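Local coordinates for protein succinate-semialdehyde dehydrogenase (Streptococcus pyogenes MGAS1882, PDB 4YWU) that probably oxidises succinic semialdehyde to succinate with a nicotinamide dinucleotide as cofactor, at residues E129-P134 / A157-R162; G207-G212 / L228-D233; Q261-S266 / E360-V365. All blocks are in the same frame, centred on the assembly; numbering follows the deposited sequence.

Interaction 1: E129-P134 / A157-R162; sequences EPWNFP and ASICPR. With SSN (4-oxobutanoic acid), chain C; SO4 (sulfate ion), chain D.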
# COMPACT_ATOMS: atom_id res chain seq x y z
N GLU A 129 12.99 -4.66 -11.19
CA GLU A 129 13.09 -3.51 -12.07
C GLU A 129 13.20 -3.85 -13.55
O GLU A 129 13.71 -4.90 -13.92
CB GLU A 129 14.27 -2.64 -11.62
CG GLU A 129 14.16 -2.16 -10.16
CD GLU A 129 12.79 -1.56 -9.84
OE1 GLU A 129 12.27 -0.79 -10.68
OE2 GLU A 129 12.23 -1.83 -8.76
N PRO A 130 12.70 -2.95 -14.42
CA PRO A 130 12.72 -3.12 -15.87
C PRO A 130 14.01 -2.64 -16.55
O PRO A 130 14.89 -2.07 -15.91
CB PRO A 130 11.51 -2.33 -16.32
CG PRO A 130 11.59 -1.15 -15.40
CD PRO A 130 11.87 -1.79 -14.05
N TRP A 131 14.08 -2.84 -17.86
CA TRP A 131 15.26 -2.45 -18.62
C TRP A 131 15.28 -1.06 -19.24
O TRP A 131 16.35 -0.56 -19.58
CB TRP A 131 15.53 -3.48 -19.72
CG TRP A 131 14.32 -3.75 -20.56
CD1 TRP A 131 13.44 -4.80 -20.44
CD2 TRP A 131 13.81 -2.93 -21.62
NE1 TRP A 131 12.42 -4.67 -21.35
CE2 TRP A 131 12.62 -3.53 -22.08
CE3 TRP A 131 14.24 -1.74 -22.21
CZ2 TRP A 131 11.85 -2.99 -23.12
CZ3 TRP A 131 13.48 -1.19 -23.25
CH2 TRP A 131 12.30 -1.82 -23.69
N ASN A 132 14.13 -0.42 -19.41
CA ASN A 132 14.13 0.89 -20.05
C ASN A 132 14.96 1.98 -19.36
O ASN A 132 15.33 2.97 -19.98
CB ASN A 132 12.69 1.36 -20.29
CG ASN A 132 11.96 1.72 -19.01
OD1 ASN A 132 12.07 1.02 -18.00
ND2 ASN A 132 11.21 2.81 -19.06
N PHE A 133 15.27 1.78 -18.08
CA PHE A 133 16.08 2.73 -17.31
C PHE A 133 16.83 1.91 -16.27
O PHE A 133 16.56 1.99 -15.07
CB PHE A 133 15.21 3.78 -16.62
CG PHE A 133 14.68 4.82 -17.56
CD1 PHE A 133 15.53 5.77 -18.11
CD2 PHE A 133 13.33 4.85 -17.91
CE1 PHE A 133 15.05 6.74 -18.99
CE2 PHE A 133 12.84 5.81 -18.79
CZ PHE A 133 13.70 6.76 -19.33
N PRO A 134 17.81 1.12 -16.72
CA PRO A 134 18.65 0.25 -15.90
C PRO A 134 19.04 0.81 -14.53
O PRO A 134 18.81 0.17 -13.51
CB PRO A 134 19.86 -0.00 -16.79
CG PRO A 134 19.25 0.00 -18.16
CD PRO A 134 18.34 1.20 -18.10
N ALA A 157 16.09 -6.94 -15.19
CA ALA A 157 15.72 -7.53 -16.47
C ALA A 157 16.83 -8.45 -16.96
O ALA A 157 18.00 -8.23 -16.67
CB ALA A 157 15.46 -6.43 -17.49
N SER A 158 16.46 -9.48 -17.71
CA SER A 158 17.43 -10.44 -18.23
C SER A 158 18.31 -9.86 -19.32
O SER A 158 19.41 -10.37 -19.54
CB SER A 158 16.70 -11.66 -18.78
OG SER A 158 15.90 -11.27 -19.89
N ILE A 159 17.86 -8.82 -20.01
CA ILE A 159 18.67 -8.23 -21.08
C ILE A 159 19.64 -7.15 -20.62
O ILE A 159 20.39 -6.61 -21.44
CB ILE A 159 17.81 -7.64 -22.22
CG1 ILE A 159 17.07 -6.39 -21.75
CG2 ILE A 159 16.85 -8.69 -22.74
CD1 ILE A 159 16.41 -5.60 -22.88
N CYS A 160 19.65 -6.82 -19.34
CA CYS A 160 20.59 -5.82 -18.85
C CYS A 160 21.29 -6.27 -17.57
O CYS A 160 21.37 -5.52 -16.59
CB CYS A 160 19.88 -4.48 -18.64
SG CYS A 160 18.62 -4.45 -17.37
N PRO A 161 21.85 -7.49 -17.57
CA PRO A 161 22.55 -8.03 -16.40
C PRO A 161 23.83 -7.29 -16.02
O PRO A 161 24.19 -7.23 -14.85
CB PRO A 161 22.81 -9.47 -16.82
CG PRO A 161 23.05 -9.35 -18.29
CD PRO A 161 21.94 -8.42 -18.71
N ARG A 162 24.52 -6.74 -17.01
CA ARG A 162 25.75 -6.02 -16.74
C ARG A 162 25.45 -4.79 -15.89
O ARG A 162 26.19 -4.48 -14.96
CB ARG A 162 26.42 -5.59 -18.06
CG ARG A 162 27.73 -4.82 -17.87
CD ARG A 162 28.75 -5.61 -17.06
NE ARG A 162 29.76 -4.75 -16.47
CZ ARG A 162 30.46 -5.05 -15.38
NH1 ARG A 162 30.26 -6.20 -14.76
NH2 ARG A 162 31.34 -4.18 -14.89
C1 SSN C . 9.37 5.12 -17.06
O1 SSN C . 9.10 6.36 -17.13
C2 SSN C . 9.63 4.42 -15.73
O2 SSN C . 9.43 4.44 -18.11
C3 SSN C . 8.61 3.31 -15.48
C4 SSN C . 7.86 3.64 -14.19
O4 SSN C . 6.66 3.42 -14.05
S SO4 D . 12.80 -10.52 -17.49
O1 SO4 D . 12.62 -9.47 -16.47
O2 SO4 D . 13.76 -11.54 -17.02
O3 SO4 D . 13.31 -9.90 -18.73
O4 SO4 D . 11.50 -11.15 -17.76

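Interaction 2: G207-G212 / L228-D233; sequences GSERGG and LELGGD. With SSN (4-oxobutanoic acid), chain C.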
# COMPACT_ATOMS: atom_id res chain seq x y z
N GLY A 207 7.34 -2.81 -14.06
CA GLY A 207 7.39 -3.59 -15.28
C GLY A 207 6.06 -3.71 -16.00
O GLY A 207 5.29 -2.75 -16.06
N SER A 208 5.79 -4.89 -16.54
CA SER A 208 4.55 -5.14 -17.28
C SER A 208 3.38 -5.53 -16.37
O SER A 208 3.55 -5.70 -15.17
CB SER A 208 4.78 -6.27 -18.30
OG SER A 208 5.11 -7.48 -17.63
N GLU A 209 2.20 -5.67 -16.96
CA GLU A 209 1.02 -6.04 -16.20
C GLU A 209 1.07 -7.51 -15.83
O GLU A 209 0.76 -7.90 -14.71
CB GLU A 209 -0.26 -5.81 -17.00
CG GLU A 209 -0.59 -4.37 -17.34
CD GLU A 209 -1.99 -4.25 -17.92
OE1 GLU A 209 -2.97 -4.53 -17.19
OE2 GLU A 209 -2.11 -3.88 -19.11
N ARG A 210 1.47 -8.34 -16.80
CA ARG A 210 1.56 -9.77 -16.57
C ARG A 210 2.45 -10.06 -15.38
O ARG A 210 2.04 -10.73 -14.43
CB ARG A 210 2.10 -10.48 -17.82
CG ARG A 210 1.48 -9.96 -19.12
CD ARG A 210 1.48 -11.02 -20.23
NE ARG A 210 0.60 -12.14 -19.89
CZ ARG A 210 0.20 -13.07 -20.75
NH1 ARG A 210 0.59 -13.01 -22.02
NH2 ARG A 210 -0.60 -14.05 -20.35
N GLY A 211 3.68 -9.55 -15.43
CA GLY A 211 4.61 -9.77 -14.34
C GLY A 211 4.07 -9.24 -13.02
O GLY A 211 4.14 -9.92 -12.00
N GLY A 212 3.53 -8.02 -13.05
CA GLY A 212 2.98 -7.42 -11.85
C GLY A 212 1.88 -8.26 -11.23
O GLY A 212 1.86 -8.46 -10.01
N LEU A 228 3.22 -1.09 -7.15
CA LEU A 228 3.43 -1.41 -8.55
C LEU A 228 3.53 -0.20 -9.43
O LEU A 228 2.75 0.75 -9.30
CB LEU A 228 2.29 -2.29 -9.06
CG LEU A 228 2.04 -3.58 -8.30
CD1 LEU A 228 1.04 -4.43 -9.08
CD2 LEU A 228 3.35 -4.32 -8.11
N GLU A 229 4.50 -0.23 -10.33
CA GLU A 229 4.71 0.83 -11.30
C GLU A 229 4.62 0.10 -12.64
O GLU A 229 5.60 -0.46 -13.11
CB GLU A 229 6.09 1.46 -11.15
CG GLU A 229 6.28 2.28 -9.88
CD GLU A 229 5.59 3.64 -9.94
OE1 GLU A 229 5.42 4.29 -8.89
OE2 GLU A 229 5.21 4.06 -11.06
N LEU A 230 3.42 0.08 -13.23
CA LEU A 230 3.23 -0.60 -14.50
C LEU A 230 3.26 0.38 -15.68
O LEU A 230 3.66 1.53 -15.53
CB LEU A 230 1.93 -1.40 -14.46
CG LEU A 230 1.85 -2.31 -13.23
CD1 LEU A 230 0.55 -3.09 -13.23
CD2 LEU A 230 3.03 -3.26 -13.20
N GLY A 231 2.83 -0.07 -16.85
CA GLY A 231 2.87 0.80 -18.02
C GLY A 231 1.92 1.99 -18.04
O GLY A 231 1.18 2.25 -17.10
N GLY A 232 1.95 2.71 -19.15
CA GLY A 232 1.08 3.86 -19.31
C GLY A 232 0.77 4.10 -20.77
O GLY A 232 1.35 3.47 -21.66
N ASP A 233 -0.16 5.01 -21.03
CA ASP A 233 -0.57 5.36 -22.38
C ASP A 233 -0.99 6.81 -22.23
O ASP A 233 -2.13 7.19 -22.49
CB ASP A 233 -1.74 4.47 -22.81
CG ASP A 233 -1.93 4.44 -24.31
OD1 ASP A 233 -0.91 4.51 -25.03
OD2 ASP A 233 -3.09 4.32 -24.77
C1 SSN C . 9.37 5.12 -17.06
O1 SSN C . 9.10 6.36 -17.13
C2 SSN C . 9.63 4.42 -15.73
O2 SSN C . 9.43 4.44 -18.11
C3 SSN C . 8.61 3.31 -15.48
C4 SSN C . 7.86 3.64 -14.19
O4 SSN C . 6.66 3.42 -14.05

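Interaction 3: Q261-S266 / E360-V365; sequences QVCTSS and EIFGPV. With SSN (4-oxobutanoic acid), chain C.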
# COMPACT_ATOMS: atom_id res chain seq x y z
N GLN A 261 10.37 4.08 -25.59
CA GLN A 261 10.27 3.05 -24.57
C GLN A 261 10.26 3.69 -23.17
O GLN A 261 11.14 3.45 -22.34
CB GLN A 261 11.45 2.08 -24.71
CG GLN A 261 11.53 1.40 -26.06
CD GLN A 261 12.86 0.70 -26.28
OE1 GLN A 261 13.91 1.34 -26.24
NE2 GLN A 261 12.82 -0.60 -26.52
N VAL A 262 9.26 4.52 -22.92
CA VAL A 262 9.12 5.20 -21.64
C VAL A 262 7.67 5.08 -21.22
O VAL A 262 6.77 5.44 -21.97
CB VAL A 262 9.48 6.69 -21.77
CG1 VAL A 262 9.58 7.33 -20.39
CG2 VAL A 262 10.77 6.84 -22.53
N CYS A 263 7.44 4.55 -20.02
CA CYS A 263 6.10 4.38 -19.50
C CYS A 263 5.35 5.70 -19.53
O CYS A 263 4.13 5.72 -19.71
CB CYS A 263 6.14 3.82 -18.07
SG CYS A 263 6.90 2.17 -17.95
N THR A 264 6.07 6.80 -19.37
CA THR A 264 5.44 8.12 -19.42
C THR A 264 5.63 8.83 -20.76
O THR A 264 5.54 10.05 -20.87
CB THR A 264 5.95 9.04 -18.28
OG1 THR A 264 7.36 8.85 -18.10
CG2 THR A 264 5.22 8.74 -16.99
N SER A 265 5.89 8.05 -21.80
CA SER A 265 6.04 8.61 -23.13
C SER A 265 4.70 9.22 -23.51
O SER A 265 3.65 8.80 -23.01
CB SER A 265 6.42 7.53 -24.13
OG SER A 265 6.73 8.09 -25.39
N SER A 266 4.72 10.21 -24.39
CA SER A 266 3.49 10.85 -24.82
C SER A 266 2.93 9.98 -25.94
O SER A 266 3.06 10.31 -27.12
CB SER A 266 3.79 12.26 -25.31
OG SER A 266 4.39 13.04 -24.28
N GLU A 360 -0.85 0.06 -25.26
CA GLU A 360 0.31 0.92 -25.09
C GLU A 360 1.40 0.42 -26.05
O GLU A 360 1.72 -0.77 -26.07
CB GLU A 360 0.81 0.85 -23.64
CG GLU A 360 2.31 1.05 -23.49
CD GLU A 360 2.80 0.86 -22.06
OE1 GLU A 360 2.28 -0.04 -21.37
OE2 GLU A 360 3.72 1.60 -21.64
N ILE A 361 1.96 1.32 -26.85
CA ILE A 361 3.01 0.93 -27.79
C ILE A 361 4.37 1.40 -27.28
O ILE A 361 4.64 2.60 -27.22
CB ILE A 361 2.76 1.51 -29.21
CG1 ILE A 361 1.47 0.91 -29.79
CG2 ILE A 361 3.93 1.19 -30.13
CD1 ILE A 361 1.09 1.43 -31.16
N PHE A 362 5.21 0.44 -26.92
CA PHE A 362 6.53 0.74 -26.39
C PHE A 362 7.55 0.90 -27.50
O PHE A 362 8.58 0.23 -27.51
CB PHE A 362 6.95 -0.38 -25.43
CG PHE A 362 7.53 0.12 -24.14
CD1 PHE A 362 6.83 1.03 -23.35
CD2 PHE A 362 8.80 -0.28 -23.74
CE1 PHE A 362 7.38 1.53 -22.18
CE2 PHE A 362 9.36 0.22 -22.57
CZ PHE A 362 8.64 1.13 -21.79
N GLY A 363 7.26 1.79 -28.44
CA GLY A 363 8.15 2.02 -29.56
C GLY A 363 8.01 3.45 -30.06
O GLY A 363 7.21 4.21 -29.50
N PRO A 364 8.75 3.84 -31.11
CA PRO A 364 8.70 5.19 -31.68
C PRO A 364 7.46 5.43 -32.55
O PRO A 364 7.57 5.79 -33.72
CB PRO A 364 9.99 5.26 -32.48
CG PRO A 364 10.08 3.85 -33.04
CD PRO A 364 9.73 3.00 -31.83
N VAL A 365 6.28 5.24 -31.97
CA VAL A 365 5.05 5.40 -32.72
C VAL A 365 4.11 6.50 -32.24
O VAL A 365 3.44 6.36 -31.22
CB VAL A 365 4.25 4.08 -32.73
CG1 VAL A 365 3.10 4.19 -33.72
CG2 VAL A 365 5.17 2.93 -33.10
C1 SSN C . 9.37 5.12 -17.06
O1 SSN C . 9.10 6.36 -17.13
C2 SSN C . 9.63 4.42 -15.73
O2 SSN C . 9.43 4.44 -18.11
C3 SSN C . 8.61 3.31 -15.48
C4 SSN C . 7.86 3.64 -14.19
O4 SSN C . 6.66 3.42 -14.05

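Interaction 1: E129-P134 / A157-R162
Trp131 and Ile159 meet where two loops leave neighbouring parallel strands, 124-128 and 152-155, of the Rossmann-like nucleotide-binding part of the aldehyde dehydrogenase fold. The end of the isoleucine lies over one face of the indole in a CH-pi contact: CD1 of Ile159 is 3.9 Å from the centroid of the five-membered ring of Trp131 and 21° off its normal. It sits off-centre, so that the closest approach, 3.6 Å, is from Ile159 CD1 to Trp131 CG. With CG between the backbone N and the carbonyl carbon (chi1 51°), the indole of Trp131 turns toward the 157-160 turn and presents a face to Ile159 CD1.

Ala157 approaches the same indole differently. Ala157 CB lies at the ring edge, near the plane, 3.7 Å from Trp131 CB. Cys160, at the N-cap position of helix 161-173, completes this apolar patch by setting its SG 4.0 Å from Trp131 CB, so three residues of the type I turn 157-160 pack against Trp131 CB and the near part of its ring. At the other end of the 129-134 loop, the carboxylate of Glu129 turns away from this packing and is bonded through OE1 to Thr206.

Two bound molecules take polar groups of these segments. A sulfate, probably from the crystallisation liquor, is held by the hydroxyl of Ser158 and, weakly, by its backbone N. On the substrate side, Asn132 ND2 gives 4-oxobutanoic acid a short but bent and therefore weak bond, 2.6 Å to carboxylate O2 at an N-H...O angle of 128°. The ring of Phe133 turns its edge to that oxygen, with CE2 of Phe133 3.7 Å from O2 of the ligand.

Interaction 2: G207-G212 / L228-D233
Gly207 and Leu230 run beside each other just beyond two adjacent parallel strands, 200-206 and 225-229, and the contact is carried first by backbone polar groups. Gly207 N donates to Glu229 O over 3.1 Å, with an N-H...O angle of 148° and the donor tilted 21° from the carbonyl plane. This bond continues the pairing of the strands past the end of the first one. The carbonyl of Gly207 adds a second contact: its O receives a CA-H...O contact from Leu230 CA at 3.4 Å. The glycine thus touches the facing chain through both its N-H and its C=O.

Van der Waals packing centres on Leu230. CD2 of Leu230 reaches the first turn of helix 209-221, 3.2 Å from the carbonyl O of Ser208, and lies 4.4 Å from Gly212 CA, where the absence of a side chain lets it settle close to the helix backbone. CD1 of Leu230 faces Glu209, while Leu228 CD1 comes near Gly212 O. Leu223 of the second subunit packs on both Glu209 and Leu230, which places this edge of the contact at the dimer interface.

Helix-end bonds order the first segment. Ser208 is the N-cap residue, and its OG accepts a weak capping bond of 3.3 Å from Gly211 N; Ser208 O takes the N-H of Gly212.

Toward the ligand, Glu229 bends at chi2 (-75°) and carries its carboxylate away from the glycines, leaving OE2 3.4 Å from O4 of 4-oxobutanoic acid. The contact joins the ends of strands 200-206 and 225-229 with the start of helix 209-221, elements of a beta-alpha-beta unit of the Rossmann-like fold, and its LELGG sequence matches the family motif whose glutamate serves as general base in related aldehyde dehydrogenases.

Interaction 3: Q261-S266 / E360-V365
Phe362 slides its phenyl ring under the backbone of Gln261, and the ring can be followed outward from its CB. The first torsion, -135°, is far from a staggered value and accompanies a ring laid flat against Gln261. Gln261 CA stands almost over the middle of the ring, nearest CD2 and CE2, with CG and CD1 farther from it: CA of Gln261 is 3.6 Å from the Phe362 centroid and 13° off the normal, a CH-pi contact. Along one flank CD2 and CE2 meet the beta carbon of Gln261, with CE2 of Phe362 3.5 Å from Gln261 CB. The other flank runs toward the next residues, and Phe362 CE1 lies 3.6 Å from Val262 N and nears Cys263 SG. That sulfur lies obliquely to the ring, 5.4 Å from the Phe362 centroid. At the tip, Phe362 CZ rests on the peptide, 3.3 Å from Gln261 C.

Glu360 reaches the same loop with OE2, near Cys263 CA; this carboxylate oxygen also has a long, weak ion pair with Lys267.

Beyond the ring, the loop turns its polar groups to 4-oxobutanoic acid: Cys263 N donates to O2 over 2.8 Å, and Thr264 OG1 bonds weakly to O1. The QVCTSS sequence matches the family motif of the catalytic cysteine, and EIFGPV a motif that lines the nicotinamide site in relatives. The Phe362 ring packs on the peptide just before Cys263, whose N-H, with Asn132 ND2, points at the ligand's carboxylate O2, consistent with an oxyanion hole occupied here by that carboxylate.

The three contacts surround one molecule of 4-oxobutanoic acid, which all of them touch. Interactions 1 and 3 hold its carboxylate end, whereas interaction 2 faces the aldehyde oxygen. Although their centres are about 17 Å apart, interactions 1 and 3 join directly, Trp131 CH2 lying 3.7 Å from Phe362 CE2. Interactions 2 and 3, with centres about 13 Å apart, meet through a weak hydrogen bond of 3.3 Å from Gly232 N to Glu360 OE2, and Leu230 O lies 4.1 Å from Cys263 SG. Between interactions 1 and 2 the nearest atoms are about 4 Å apart without touching, so here the shared ligand bridges the two.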